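Local structure of ankyrin repeat domain protein (Legionella pneumophila subsp. pneumophila, 6MCA) at residues D29-R34 and L59-I64; E46-I51 and E72-R77; A156-H161 and C347-V352; E184-E189 and G265-F270; Q243-I248 and L303-I308. The protein is the Legionella effector AnkH, which interacts with the host LARP7 component of the 7SK snRNP and combines ankyrin repeats with a cysteine protease-like region. All coordinates share one frame; numbering follows the deposited sequence.

Contact 1 of 5, residues D29-R34 and L59-I64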
# COMPACT_ATOMS: atom_id res chain seq x y z
N ASP A 29 -29.74 -10.24 7.13
CA ASP A 29 -29.96 -10.46 8.56
C ASP A 29 -28.73 -10.07 9.37
O ASP A 29 -28.84 -9.39 10.40
CB ASP A 29 -30.31 -11.93 8.81
CG ASP A 29 -31.71 -12.29 8.36
OD1 ASP A 29 -32.47 -11.37 7.99
OD2 ASP A 29 -32.05 -13.49 8.38
N ILE A 30 -27.55 -10.49 8.91
CA ILE A 30 -26.32 -10.18 9.63
C ILE A 30 -26.05 -8.68 9.63
O ILE A 30 -25.70 -8.10 10.66
CB ILE A 30 -25.14 -10.97 9.02
CG1 ILE A 30 -25.30 -12.47 9.31
CG2 ILE A 30 -23.81 -10.45 9.53
CD1 ILE A 30 -24.25 -13.33 8.65
N ILE A 31 -26.22 -8.04 8.47
CA ILE A 31 -25.97 -6.60 8.37
C ILE A 31 -26.92 -5.83 9.27
O ILE A 31 -26.54 -4.82 9.89
CB ILE A 31 -26.08 -6.15 6.90
CG1 ILE A 31 -24.93 -6.74 6.08
CG2 ILE A 31 -26.09 -4.63 6.79
CD1 ILE A 31 -25.22 -6.83 4.60
N SER A 32 -28.16 -6.29 9.39
CA SER A 32 -29.16 -5.64 10.23
C SER A 32 -29.07 -6.06 11.69
O SER A 32 -29.97 -5.72 12.47
CB SER A 32 -30.57 -5.93 9.69
OG SER A 32 -30.73 -5.41 8.38
N HIS A 33 -28.03 -6.80 12.07
CA HIS A 33 -27.79 -7.20 13.46
C HIS A 33 -28.89 -8.11 13.99
O HIS A 33 -29.12 -8.17 15.20
CB HIS A 33 -27.60 -5.99 14.37
CG HIS A 33 -26.31 -5.26 14.16
ND1 HIS A 33 -25.41 -5.04 15.17
CD2 HIS A 33 -25.77 -4.71 13.04
CE1 HIS A 33 -24.36 -4.38 14.69
NE2 HIS A 33 -24.56 -4.17 13.40
N ARG A 34 -29.56 -8.84 13.11
CA ARG A 34 -30.55 -9.84 13.50
C ARG A 34 -29.93 -11.23 13.39
O ARG A 34 -29.26 -11.55 12.40
CB ARG A 34 -31.80 -9.76 12.63
CG ARG A 34 -32.74 -8.62 12.98
CD ARG A 34 -34.02 -8.69 12.15
NE ARG A 34 -33.80 -8.24 10.78
CZ ARG A 34 -34.65 -8.45 9.78
NH1 ARG A 34 -34.37 -8.00 8.56
NH2 ARG A 34 -35.79 -9.10 9.99
N LEU A 59 -19.80 -15.87 7.72
CA LEU A 59 -18.77 -15.64 8.72
C LEU A 59 -17.99 -14.37 8.42
O LEU A 59 -17.65 -13.61 9.34
CB LEU A 59 -17.83 -16.84 8.80
CG LEU A 59 -16.83 -16.84 9.96
CD1 LEU A 59 -17.57 -16.78 11.29
CD2 LEU A 59 -15.93 -18.07 9.89
N ILE A 60 -17.69 -14.11 7.15
CA ILE A 60 -17.01 -12.88 6.78
C ILE A 60 -17.91 -11.67 7.03
O ILE A 60 -17.43 -10.61 7.42
CB ILE A 60 -16.52 -12.95 5.32
CG1 ILE A 60 -15.44 -14.02 5.18
CG2 ILE A 60 -16.00 -11.60 4.86
CD1 ILE A 60 -14.84 -14.10 3.79
N GLU A 61 -19.22 -11.82 6.82
CA GLU A 61 -20.15 -10.75 7.19
C GLU A 61 -20.10 -10.48 8.68
O GLU A 61 -20.08 -9.31 9.11
CB GLU A 61 -21.57 -11.12 6.76
CG GLU A 61 -21.77 -11.22 5.25
CD GLU A 61 -21.88 -9.87 4.58
OE1 GLU A 61 -21.96 -8.85 5.30
OE2 GLU A 61 -21.91 -9.82 3.33
N CYS A 62 -20.07 -11.54 9.50
CA CYS A 62 -19.96 -11.36 10.94
C CYS A 62 -18.66 -10.65 11.31
O CYS A 62 -18.66 -9.77 12.19
CB CYS A 62 -20.02 -12.72 11.64
SG CYS A 62 -21.62 -13.55 11.51
N ALA A 63 -17.56 -11.01 10.65
CA ALA A 63 -16.28 -10.36 10.94
C ALA A 63 -16.32 -8.89 10.55
O ALA A 63 -15.84 -8.03 11.30
CB ALA A 63 -15.15 -11.08 10.20
N ILE A 64 -16.90 -8.57 9.39
CA ILE A 64 -16.97 -7.19 8.93
C ILE A 64 -17.82 -6.35 9.88
O ILE A 64 -17.49 -5.21 10.19
CB ILE A 64 -17.49 -7.13 7.49
CG1 ILE A 64 -16.44 -7.65 6.51
CG2 ILE A 64 -17.91 -5.71 7.11
CD1 ILE A 64 -16.88 -7.63 5.06
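Ile30 and Glu61 meet with their side chains at a slant. The branch methyl CG2 of Ile30 rests on CB of Glu61 at 3.6 Å. The other arm of Ile30 runs on to Cys62, where CD1 lies 3.9 Å from SG. One isoleucine therefore spans two neighbouring residues of helix 58-65. Glu61 is bent at its second torsion (chi2 -77°), which brings its carboxylate alongside Ile31. OE1 stands 3.7 Å from CG1 of Ile31, a packing contact without a hydrogen bond. Helix 58-65 also packs on helix 68-76 and helix 91-97, consistent with the helical stacking of an ankyrin-repeat protein. Just past Ile31 the first helix stops in a Schellman motif. His33 takes positive phi, and Arg34 N bonds to Asp29 O at 2.9 Å. Near the acid of Glu61, OE2 has the like-charged Asp52 OD2 close by, which may raise its proton affinity. Pro238 touches both Ile31 and Glu61.

Contact 2 of 5, residues E46-I51 and E72-R77; sequences ESLDDI and EQLIAR
Leu48 reaches from its loop to the end of helix 68-76, where Leu74 and Arg77 receive it. Leu48 is directed at the helix from its backbone, and its CB lies 4.3 Å from CD2 of Leu74. The chain then runs out extended, with CD1 anti to CA (chi2 180°). That methyl does most of the touching. Leu48 CD1 lies 4.2 Å from CD2 of Leu74. It also lies 3.5 Å from CD of Arg77, a contact that holds for one of two deposited conformers. The other methyl, CD2, stays farther from the helix. Leu48 sits in a type I turn from Ser47 to Asp50. An ST turn braces it, Asp49 N bonding to Ser47 OG at 3.1 Å. Asp50 OD2 also takes Ser47 N at 2.6 Å, met from above the carboxylate plane. In the conformer described, Arg77 NH1 forms a salt bridge with Asp39 of helix 38-43. The contact is thus apolar: the leucine packs on the aliphatic part of the arginine, and no hydrogen bond crosses between the two segments.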
# COMPACT_ATOMS: atom_id res chain seq x y z
N GLU A 46 -29.65 -23.74 1.07
CA GLU A 46 -28.44 -22.93 1.12
C GLU A 46 -27.41 -23.56 2.05
O GLU A 46 -27.75 -24.28 3.00
CB GLU A 46 -28.75 -21.51 1.60
CG GLU A 46 -29.64 -20.72 0.65
CD GLU A 46 -29.68 -19.24 1.00
OE1 GLU A 46 -28.85 -18.80 1.83
OE2 GLU A 46 -30.54 -18.52 0.45
N SER A 47 -26.15 -23.28 1.78
CA SER A 47 -25.05 -23.67 2.65
C SER A 47 -24.55 -22.44 3.40
O SER A 47 -24.44 -21.35 2.82
CB SER A 47 -23.90 -24.29 1.85
OG SER A 47 -22.72 -24.38 2.63
N LEU A 48 -24.24 -22.62 4.68
CA LEU A 48 -23.71 -21.52 5.47
C LEU A 48 -22.30 -21.12 5.07
O LEU A 48 -21.73 -20.22 5.70
CB LEU A 48 -23.77 -21.88 6.96
CG LEU A 48 -25.16 -22.26 7.45
CD1 LEU A 48 -25.14 -22.61 8.92
CD2 LEU A 48 -26.16 -21.14 7.18
N ASP A 49 -21.72 -21.76 4.06
CA ASP A 49 -20.45 -21.37 3.47
C ASP A 49 -20.63 -20.67 2.13
O ASP A 49 -19.64 -20.36 1.46
CB ASP A 49 -19.55 -22.59 3.30
CG ASP A 49 -19.10 -23.19 4.62
OD1 ASP A 49 -18.68 -22.42 5.51
OD2 ASP A 49 -19.17 -24.43 4.76
N ASP A 50 -21.87 -20.41 1.72
CA ASP A 50 -22.13 -19.86 0.39
C ASP A 50 -21.69 -18.40 0.30
O ASP A 50 -21.81 -17.64 1.27
CB ASP A 50 -23.61 -19.98 0.04
CG ASP A 50 -24.00 -21.38 -0.39
OD1 ASP A 50 -23.16 -22.07 -1.00
OD2 ASP A 50 -25.16 -21.78 -0.13
N ILE A 51 -21.19 -18.02 -0.87
CA ILE A 51 -20.89 -16.62 -1.16
C ILE A 51 -22.19 -15.89 -1.43
O ILE A 51 -22.98 -16.31 -2.29
CB ILE A 51 -19.92 -16.51 -2.35
CG1 ILE A 51 -18.59 -17.19 -2.01
CG2 ILE A 51 -19.72 -15.06 -2.74
CD1 ILE A 51 -17.74 -16.42 -1.01
N GLU A 72 -20.25 -17.02 16.54
CA GLU A 72 -20.25 -18.21 17.39
C GLU A 72 -21.28 -19.22 16.91
O GLU A 72 -21.01 -20.42 16.87
CB GLU A 72 -20.53 -17.82 18.84
CG GLU A 72 -19.41 -17.05 19.52
CD GLU A 72 -19.84 -16.48 20.86
OE1 GLU A 72 -18.95 -16.12 21.66
OE2 GLU A 72 -21.06 -16.40 21.11
N GLN A 73 -22.47 -18.74 16.55
CA GLN A 73 -23.49 -19.63 16.00
C GLN A 73 -22.99 -20.32 14.74
O GLN A 73 -23.14 -21.54 14.58
CB GLN A 73 -24.77 -18.84 15.70
CG GLN A 73 -25.50 -18.37 16.94
CD GLN A 73 -25.92 -19.51 17.84
OE1 GLN A 73 -26.47 -20.51 17.38
NE2 GLN A 73 -25.66 -19.36 19.13
N LEU A 74 -22.37 -19.56 13.83
CA LEU A 74 -21.88 -20.14 12.58
C LEU A 74 -20.77 -21.16 12.83
O LEU A 74 -20.72 -22.20 12.17
CB LEU A 74 -21.38 -19.03 11.65
CG LEU A 74 -22.47 -18.15 11.04
CD1 LEU A 74 -21.85 -16.95 10.34
CD2 LEU A 74 -23.33 -18.95 10.07
N ILE A 75 -19.87 -20.87 13.77
CA ILE A 75 -18.80 -21.81 14.09
C ILE A 75 -19.37 -23.07 14.71
O ILE A 75 -18.89 -24.18 14.45
CB ILE A 75 -17.76 -21.14 15.00
CG1 ILE A 75 -17.00 -20.05 14.24
CG2 ILE A 75 -16.78 -22.16 15.56
CD1 ILE A 75 -16.23 -19.10 15.13
N ALA A 76 -20.42 -22.93 15.53
CA ALA A 76 -21.09 -24.10 16.08
C ALA A 76 -21.65 -25.00 14.99
O ALA A 76 -21.67 -26.22 15.14
CB ALA A 76 -22.21 -23.66 17.03
N ARG A 77 -22.10 -24.41 13.88
CA ARG A 77 -22.59 -25.19 12.75
C ARG A 77 -21.47 -25.58 11.79
O ARG A 77 -21.74 -25.95 10.64
CB ARG A 77 -23.70 -24.41 12.03
CG ARG A 77 -24.81 -23.99 12.99
CD ARG A 77 -25.89 -23.18 12.31
NE ARG A 77 -27.20 -23.82 12.41
CZ ARG A 77 -28.04 -23.64 13.42
NH1 ARG A 77 -29.21 -24.27 13.43
NH2 ARG A 77 -27.71 -22.85 14.43

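Contact 3 of 5, residues A156-H161 and C347-V352; sequences AKLIGH and CSWANV
His161 lies over one face of Trp349, and this is the tight part of the contact. CB of His161 sits almost above the centre of the six-membered ring, 3.4 Å from its centroid and 14° off the ring normal, a CH-pi contact. The imidazole follows in an offset stack. Its centroid is 4.4 Å from that of the six-membered ring, and the planes differ by 15°. CG and CD2 of His161 each come to 3.5 Å from CE3 of Trp349. The indole is carried there with CG anti to the backbone N (chi1 172°).

The looser part lies at the far rim of the indole. Leu158 leaves its backbone directed away from helix 348-353, yet CD1 reaches back to 3.9 Å from CH2 of Trp349. It meets the ring obliquely and touches little else of it. Neither part opens to solvent, since all three residues are buried. Thr191 and Val194 of helix 188-202 also pack on the indole, and Asp387 and Arg390 of helix 373-399 touch Leu158.

Helix 147-162 is in this way tied to helix 348-353. At the N-terminal side of that helix, Cys347 O accepts from Asn351 N at 2.8 Å. A cysteine near the N-terminal end of a buried helix is consistent with a cysteine protease-like fold, as in papain.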
# COMPACT_ATOMS: atom_id res chain seq x y z
N ALA A 156 9.52 -5.84 0.28
CA ALA A 156 9.58 -6.08 -1.15
C ALA A 156 8.66 -5.14 -1.92
O ALA A 156 9.04 -4.59 -2.96
CB ALA A 156 9.24 -7.54 -1.46
N LYS A 157 7.44 -4.93 -1.41
CA LYS A 157 6.53 -4.00 -2.07
C LYS A 157 7.08 -2.58 -2.04
O LYS A 157 7.04 -1.87 -3.06
CB LYS A 157 5.15 -4.06 -1.41
CG LYS A 157 4.38 -5.34 -1.67
CD LYS A 157 4.02 -5.49 -3.13
CE LYS A 157 3.10 -4.36 -3.59
NZ LYS A 157 2.92 -4.37 -5.07
N LEU A 158 7.60 -2.15 -0.89
CA LEU A 158 8.13 -0.80 -0.78
C LEU A 158 9.33 -0.60 -1.70
O LEU A 158 9.48 0.47 -2.30
CB LEU A 158 8.52 -0.52 0.68
CG LEU A 158 9.01 0.90 0.99
CD1 LEU A 158 7.94 1.92 0.64
CD2 LEU A 158 9.41 1.02 2.45
N ILE A 159 10.17 -1.62 -1.84
CA ILE A 159 11.33 -1.50 -2.73
C ILE A 159 10.88 -1.47 -4.18
O ILE A 159 11.37 -0.66 -4.98
CB ILE A 159 12.32 -2.65 -2.46
CG1 ILE A 159 13.24 -2.28 -1.29
CG2 ILE A 159 13.14 -2.95 -3.71
CD1 ILE A 159 14.25 -3.34 -0.97
N GLY A 160 9.94 -2.34 -4.56
CA GLY A 160 9.44 -2.33 -5.92
C GLY A 160 8.81 -1.00 -6.30
O GLY A 160 8.91 -0.56 -7.45
N HIS A 161 8.16 -0.34 -5.34
CA HIS A 161 7.54 0.95 -5.64
C HIS A 161 8.56 2.08 -5.66
O HIS A 161 8.60 2.88 -6.60
CB HIS A 161 6.43 1.24 -4.64
CG HIS A 161 5.18 0.43 -4.86
ND1 HIS A 161 4.65 0.23 -6.12
CD2 HIS A 161 4.37 -0.22 -4.00
CE1 HIS A 161 3.56 -0.52 -6.02
NE2 HIS A 161 3.37 -0.80 -4.74
N CYS A 347 0.55 5.24 -12.33
CA CYS A 347 0.89 6.45 -11.60
C CYS A 347 0.24 6.52 -10.22
O CYS A 347 0.42 7.53 -9.53
CB CYS A 347 0.48 7.68 -12.41
SG CYS A 347 -1.30 7.78 -12.73
N SER A 348 -0.50 5.49 -9.81
CA SER A 348 -1.22 5.54 -8.54
C SER A 348 -0.27 5.76 -7.37
O SER A 348 -0.52 6.60 -6.50
CB SER A 348 -2.03 4.26 -8.36
OG SER A 348 -2.88 4.02 -9.47
N TRP A 349 0.83 4.99 -7.34
CA TRP A 349 1.80 5.14 -6.26
C TRP A 349 2.36 6.56 -6.22
O TRP A 349 2.40 7.19 -5.15
CB TRP A 349 2.94 4.13 -6.44
CG TRP A 349 4.07 4.35 -5.48
CD1 TRP A 349 5.21 5.08 -5.71
CD2 TRP A 349 4.18 3.85 -4.15
NE1 TRP A 349 6.02 5.06 -4.60
CE2 TRP A 349 5.41 4.31 -3.63
CE3 TRP A 349 3.37 3.05 -3.34
CZ2 TRP A 349 5.84 3.99 -2.34
CZ3 TRP A 349 3.79 2.74 -2.06
CH2 TRP A 349 5.02 3.21 -1.57
N ALA A 350 2.78 7.09 -7.37
CA ALA A 350 3.31 8.44 -7.42
C ALA A 350 2.26 9.47 -7.02
O ALA A 350 2.57 10.47 -6.36
CB ALA A 350 3.85 8.74 -8.82
N ASN A 351 1.00 9.24 -7.41
CA ASN A 351 -0.07 10.15 -7.02
C ASN A 351 -0.24 10.18 -5.51
O ASN A 351 -0.44 11.25 -4.93
CB ASN A 351 -1.38 9.74 -7.70
CG ASN A 351 -1.41 10.10 -9.17
OD1 ASN A 351 -0.60 10.89 -9.65
ND2 ASN A 351 -2.37 9.53 -9.90
N VAL A 352 -0.15 9.02 -4.85
CA VAL A 352 -0.27 9.00 -3.40
C VAL A 352 0.95 9.65 -2.76
O VAL A 352 0.83 10.39 -1.77
CB VAL A 352 -0.47 7.56 -2.89
CG1 VAL A 352 -0.58 7.55 -1.38
CG2 VAL A 352 -1.72 6.96 -3.52

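Contact 4 of 5, residues E184-E189 and G265-F270; sequences EGFILE and GHALCF
Ala267 O accepts a hydrogen bond from ND2 of Asn351, and Ala267 N is bonded to OG of Ser348. Strand 266-273 is thereby pinned to helix 348-353 at this residue. The methyl of Ala267 faces the other segment, where Phe186 and Leu188 meet it. CE2 of Phe186 lies 3.8 Å from CB of Ala267, and CZ is at 4.1 Å. The ring approaches obliquely, swung out with CG anti to the backbone N (chi1 178°). CD1 of Leu188 adds a looser touch, 4.3 Å from CB of Ala267. Ile187 is the N-cap of helix 188-202, so Leu188 packs from its first turn. Phe186 also lies against Ser348 and Val352. The strand is the second of a five-stranded antiparallel sheet. His266 begins it, and its poorly ordered ring lies near Cys347. A cysteine near the start of a helix beside a histidine on a sheet strand is consistent with a cysteine protease-like fold.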
# COMPACT_ATOMS: atom_id res chain seq x y z
N GLU A 184 4.81 -4.32 -9.59
CA GLU A 184 4.02 -3.26 -10.20
C GLU A 184 2.58 -3.22 -9.72
O GLU A 184 1.85 -2.28 -10.06
CB GLU A 184 4.05 -3.40 -11.72
CG GLU A 184 5.44 -3.70 -12.28
CD GLU A 184 5.42 -4.02 -13.76
OE1 GLU A 184 5.06 -3.13 -14.56
OE2 GLU A 184 5.76 -5.16 -14.13
N GLY A 185 2.14 -4.22 -8.95
CA GLY A 185 0.77 -4.23 -8.47
C GLY A 185 0.55 -3.16 -7.41
O GLY A 185 1.32 -3.06 -6.45
N PHE A 186 -0.49 -2.36 -7.59
CA PHE A 186 -0.81 -1.28 -6.67
C PHE A 186 -1.95 -1.70 -5.75
O PHE A 186 -2.97 -2.21 -6.21
CB PHE A 186 -1.19 -0.01 -7.43
CG PHE A 186 -1.59 1.14 -6.54
CD1 PHE A 186 -0.62 1.92 -5.92
CD2 PHE A 186 -2.92 1.43 -6.31
CE1 PHE A 186 -0.98 2.97 -5.10
CE2 PHE A 186 -3.29 2.48 -5.49
CZ PHE A 186 -2.32 3.25 -4.88
N ILE A 187 -1.76 -1.47 -4.45
CA ILE A 187 -2.77 -1.75 -3.43
C ILE A 187 -2.98 -0.46 -2.64
O ILE A 187 -2.03 0.04 -2.02
CB ILE A 187 -2.37 -2.91 -2.51
CG1 ILE A 187 -1.94 -4.12 -3.33
CG2 ILE A 187 -3.52 -3.27 -1.58
CD1 ILE A 187 -1.24 -5.19 -2.53
N LEU A 188 -4.21 0.05 -2.64
CA LEU A 188 -4.45 1.40 -2.14
C LEU A 188 -4.32 1.48 -0.62
O LEU A 188 -3.59 2.33 -0.10
CB LEU A 188 -5.83 1.88 -2.59
CG LEU A 188 -6.21 3.32 -2.21
CD1 LEU A 188 -5.19 4.30 -2.77
CD2 LEU A 188 -7.61 3.65 -2.69
N GLU A 189 -5.04 0.62 0.10
CA GLU A 189 -4.98 0.65 1.56
C GLU A 189 -3.58 0.34 2.06
O GLU A 189 -3.08 0.99 3.00
CB GLU A 189 -5.99 -0.34 2.14
CG GLU A 189 -7.39 -0.19 1.56
CD GLU A 189 -8.43 -0.98 2.34
OE1 GLU A 189 -8.69 -0.64 3.52
OE2 GLU A 189 -8.99 -1.94 1.78
N GLY A 265 -8.80 2.75 -13.88
CA GLY A 265 -7.77 1.84 -13.40
C GLY A 265 -6.63 2.48 -12.65
O GLY A 265 -5.63 1.81 -12.38
N HIS A 266 -6.74 3.76 -12.31
CA HIS A 266 -5.67 4.47 -11.61
C HIS A 266 -6.23 5.17 -10.38
O HIS A 266 -7.41 5.51 -10.32
CB HIS A 266 -4.98 5.49 -12.52
CG HIS A 266 -4.27 4.88 -13.68
ND1 HIS A 266 -3.78 3.59 -13.66
CD2 HIS A 266 -3.96 5.38 -14.90
CE1 HIS A 266 -3.20 3.32 -14.82
NE2 HIS A 266 -3.30 4.39 -15.59
N ALA A 267 -5.36 5.39 -9.40
CA ALA A 267 -5.72 6.14 -8.20
C ALA A 267 -5.21 7.57 -8.35
O ALA A 267 -4.00 7.79 -8.45
CB ALA A 267 -5.14 5.48 -6.95
N LEU A 268 -6.14 8.52 -8.38
CA LEU A 268 -5.78 9.93 -8.29
C LEU A 268 -6.16 10.44 -6.91
O LEU A 268 -6.99 9.84 -6.21
CB LEU A 268 -6.47 10.75 -9.39
CG LEU A 268 -7.99 10.88 -9.43
CD1 LEU A 268 -8.38 12.14 -10.18
CD2 LEU A 268 -8.62 9.67 -10.09
N CYS A 269 -5.52 11.52 -6.48
CA CYS A 269 -5.65 11.94 -5.09
C CYS A 269 -6.20 13.35 -5.00
O CYS A 269 -5.90 14.21 -5.84
CB CYS A 269 -4.30 11.85 -4.37
SG CYS A 269 -3.76 10.15 -4.07
N PHE A 270 -7.03 13.59 -3.99
CA PHE A 270 -7.55 14.91 -3.71
C PHE A 270 -7.23 15.26 -2.26
O PHE A 270 -7.25 14.40 -1.38
CB PHE A 270 -9.05 14.99 -3.96
CG PHE A 270 -9.44 14.74 -5.39
CD1 PHE A 270 -9.60 13.45 -5.87
CD2 PHE A 270 -9.64 15.80 -6.26
CE1 PHE A 270 -9.96 13.22 -7.18
CE2 PHE A 270 -9.99 15.58 -7.57
CZ PHE A 270 -10.15 14.29 -8.04

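Contact 5 of 5, residues Q243-I248 and L303-I308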
# COMPACT_ATOMS: atom_id res chain seq x y z
N GLN A 243 -23.93 4.87 11.94
CA GLN A 243 -22.64 5.16 12.57
C GLN A 243 -21.59 5.56 11.54
O GLN A 243 -20.75 6.43 11.81
CB GLN A 243 -22.17 3.96 13.39
CG GLN A 243 -21.04 4.29 14.35
CD GLN A 243 -20.10 3.13 14.57
OE1 GLN A 243 -20.36 2.26 15.40
NE2 GLN A 243 -19.00 3.10 13.82
N HIS A 244 -21.61 4.93 10.37
CA HIS A 244 -20.68 5.32 9.31
C HIS A 244 -20.91 6.76 8.89
O HIS A 244 -19.95 7.52 8.69
CB HIS A 244 -20.82 4.38 8.11
CG HIS A 244 -20.46 2.96 8.41
ND1 HIS A 244 -21.38 2.02 8.81
CD2 HIS A 244 -19.26 2.32 8.38
CE1 HIS A 244 -20.78 0.86 9.00
NE2 HIS A 244 -19.49 1.02 8.75
N PHE A 245 -22.17 7.17 8.77
CA PHE A 245 -22.47 8.55 8.39
C PHE A 245 -22.12 9.52 9.50
O PHE A 245 -21.68 10.64 9.22
CB PHE A 245 -23.93 8.67 7.98
CG PHE A 245 -24.28 7.91 6.74
CD1 PHE A 245 -23.48 7.99 5.61
CD2 PHE A 245 -25.40 7.09 6.70
CE1 PHE A 245 -23.79 7.28 4.47
CE2 PHE A 245 -25.72 6.38 5.55
CZ PHE A 245 -24.91 6.48 4.44
N LYS A 246 -22.28 9.12 10.76
CA LYS A 246 -21.81 9.95 11.87
C LYS A 246 -20.30 10.14 11.81
O LYS A 246 -19.79 11.25 12.03
CB LYS A 246 -22.23 9.35 13.20
CG LYS A 246 -23.73 9.37 13.46
CD LYS A 246 -24.05 9.39 14.94
CE LYS A 246 -24.48 8.01 15.44
NZ LYS A 246 -23.34 7.06 15.51
N ARG A 247 -19.57 9.07 11.51
CA ARG A 247 -18.12 9.18 11.39
C ARG A 247 -17.73 10.09 10.23
O ARG A 247 -16.80 10.90 10.35
CB ARG A 247 -17.50 7.80 11.23
CG ARG A 247 -17.15 7.13 12.55
CD ARG A 247 -16.31 8.05 13.42
NE ARG A 247 -14.94 8.19 12.94
CZ ARG A 247 -14.12 9.17 13.28
NH1 ARG A 247 -14.53 10.12 14.11
NH2 ARG A 247 -12.89 9.21 12.80
N ILE A 248 -18.43 9.97 9.10
CA ILE A 248 -18.14 10.83 7.96
C ILE A 248 -18.43 12.29 8.31
O ILE A 248 -17.69 13.20 7.91
CB ILE A 248 -18.94 10.37 6.72
CG1 ILE A 248 -18.50 8.97 6.31
CG2 ILE A 248 -18.73 11.33 5.56
CD1 ILE A 248 -19.27 8.42 5.13
N LEU A 303 -19.97 20.68 0.13
CA LEU A 303 -19.08 19.64 0.64
C LEU A 303 -19.75 18.98 1.84
O LEU A 303 -19.45 19.27 3.01
CB LEU A 303 -17.72 20.23 0.99
CG LEU A 303 -16.54 19.32 1.34
CD1 LEU A 303 -16.46 18.15 0.39
CD2 LEU A 303 -15.25 20.11 1.30
N THR A 304 -20.68 18.08 1.55
CA THR A 304 -21.57 17.49 2.54
C THR A 304 -21.34 15.99 2.66
O THR A 304 -20.45 15.42 2.03
CB THR A 304 -23.03 17.77 2.19
OG1 THR A 304 -23.33 17.20 0.91
CG2 THR A 304 -23.30 19.26 2.15
N ILE A 305 -22.18 15.35 3.49
CA ILE A 305 -22.15 13.90 3.62
C ILE A 305 -22.44 13.24 2.29
O ILE A 305 -21.77 12.28 1.88
CB ILE A 305 -23.15 13.44 4.70
CG1 ILE A 305 -22.76 14.00 6.06
CG2 ILE A 305 -23.23 11.93 4.75
CD1 ILE A 305 -21.40 13.55 6.48
N ASN A 306 -23.47 13.73 1.59
CA ASN A 306 -23.83 13.15 0.30
C ASN A 306 -22.71 13.31 -0.72
O ASN A 306 -22.51 12.43 -1.56
CB ASN A 306 -25.12 13.80 -0.21
CG ASN A 306 -26.21 13.84 0.84
OD1 ASN A 306 -26.18 14.67 1.74
ND2 ASN A 306 -27.17 12.93 0.73
N PHE A 307 -21.96 14.41 -0.65
CA PHE A 307 -20.81 14.57 -1.52
C PHE A 307 -19.76 13.49 -1.25
O PHE A 307 -19.26 12.86 -2.19
CB PHE A 307 -20.20 15.96 -1.35
CG PHE A 307 -19.00 16.21 -2.23
CD1 PHE A 307 -17.72 15.88 -1.80
CD2 PHE A 307 -19.15 16.78 -3.49
CE1 PHE A 307 -16.62 16.11 -2.61
CE2 PHE A 307 -18.06 17.01 -4.30
CZ PHE A 307 -16.79 16.67 -3.85
N ILE A 308 -19.42 13.28 0.02
CA ILE A 308 -18.42 12.27 0.36
C ILE A 308 -18.91 10.88 -0.05
O ILE A 308 -18.12 10.04 -0.49
CB ILE A 308 -18.08 12.33 1.86
CG1 ILE A 308 -17.49 13.70 2.21
CG2 ILE A 308 -17.11 11.23 2.24
CD1 ILE A 308 -16.13 13.95 1.59
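Ile305 is folded at both side-chain torsions (chi1 -63°, chi2 -60°), which turns its CD1 toward Ile248. In Ile248, chi1 of -63° sets CG1 beside the backbone N and leaves CG2 anti to it, and that methyl is offered in return. CD1 of Ile305 comes to 3.6 Å from CG2 of Ile248. It also lies 3.7 Å from the carbonyl carbon C of Ile248, so it packs against backbone as well as side chain. The same CG2 of Ile248 touches CG2 of Ile308 at 3.7 Å, the two side chains running antiparallel where they meet. Helix 242-251 precedes the five-stranded antiparallel sheet. Helix 305-312 lies in the connection between its last two strands, 292-297 and 331-337, so the contact joins a helix before the sheet to one within that connection. Thr304 is the N-cap of the latter helix, with a weak bond from Phe307 N to Thr304 OG1 at 3.5 Å. At the more exposed border, CD1 of Phe245 meets CG2 of Ile305 at 4.0 Å, the ring lying oblique to the methyl. Leu252 touches both Ile305 and Ile308. Tyr313 packs on Ile248.

Overall arrangement
From the N terminus, contact 1 joins helix 26-31 to helix 58-65. Contact 2 opens inside that span and closes on helix 68-76, so the two cross. They touch where Leu74 CD1 meets Cys62 SG at 3.6 Å, and both lie in the N-terminal helical region. Contact 3 opens on helix 147-162 and closes latest, at helix 348-353. Contacts 4 and 5 both fall within its span, and they cross each other. Contact 4 ties the start of helix 188-202 to the sheet and touches contact 3. Contact 5 pairs helices 242-251 and 305-312, with nearest atoms about 7 Å from contact 1.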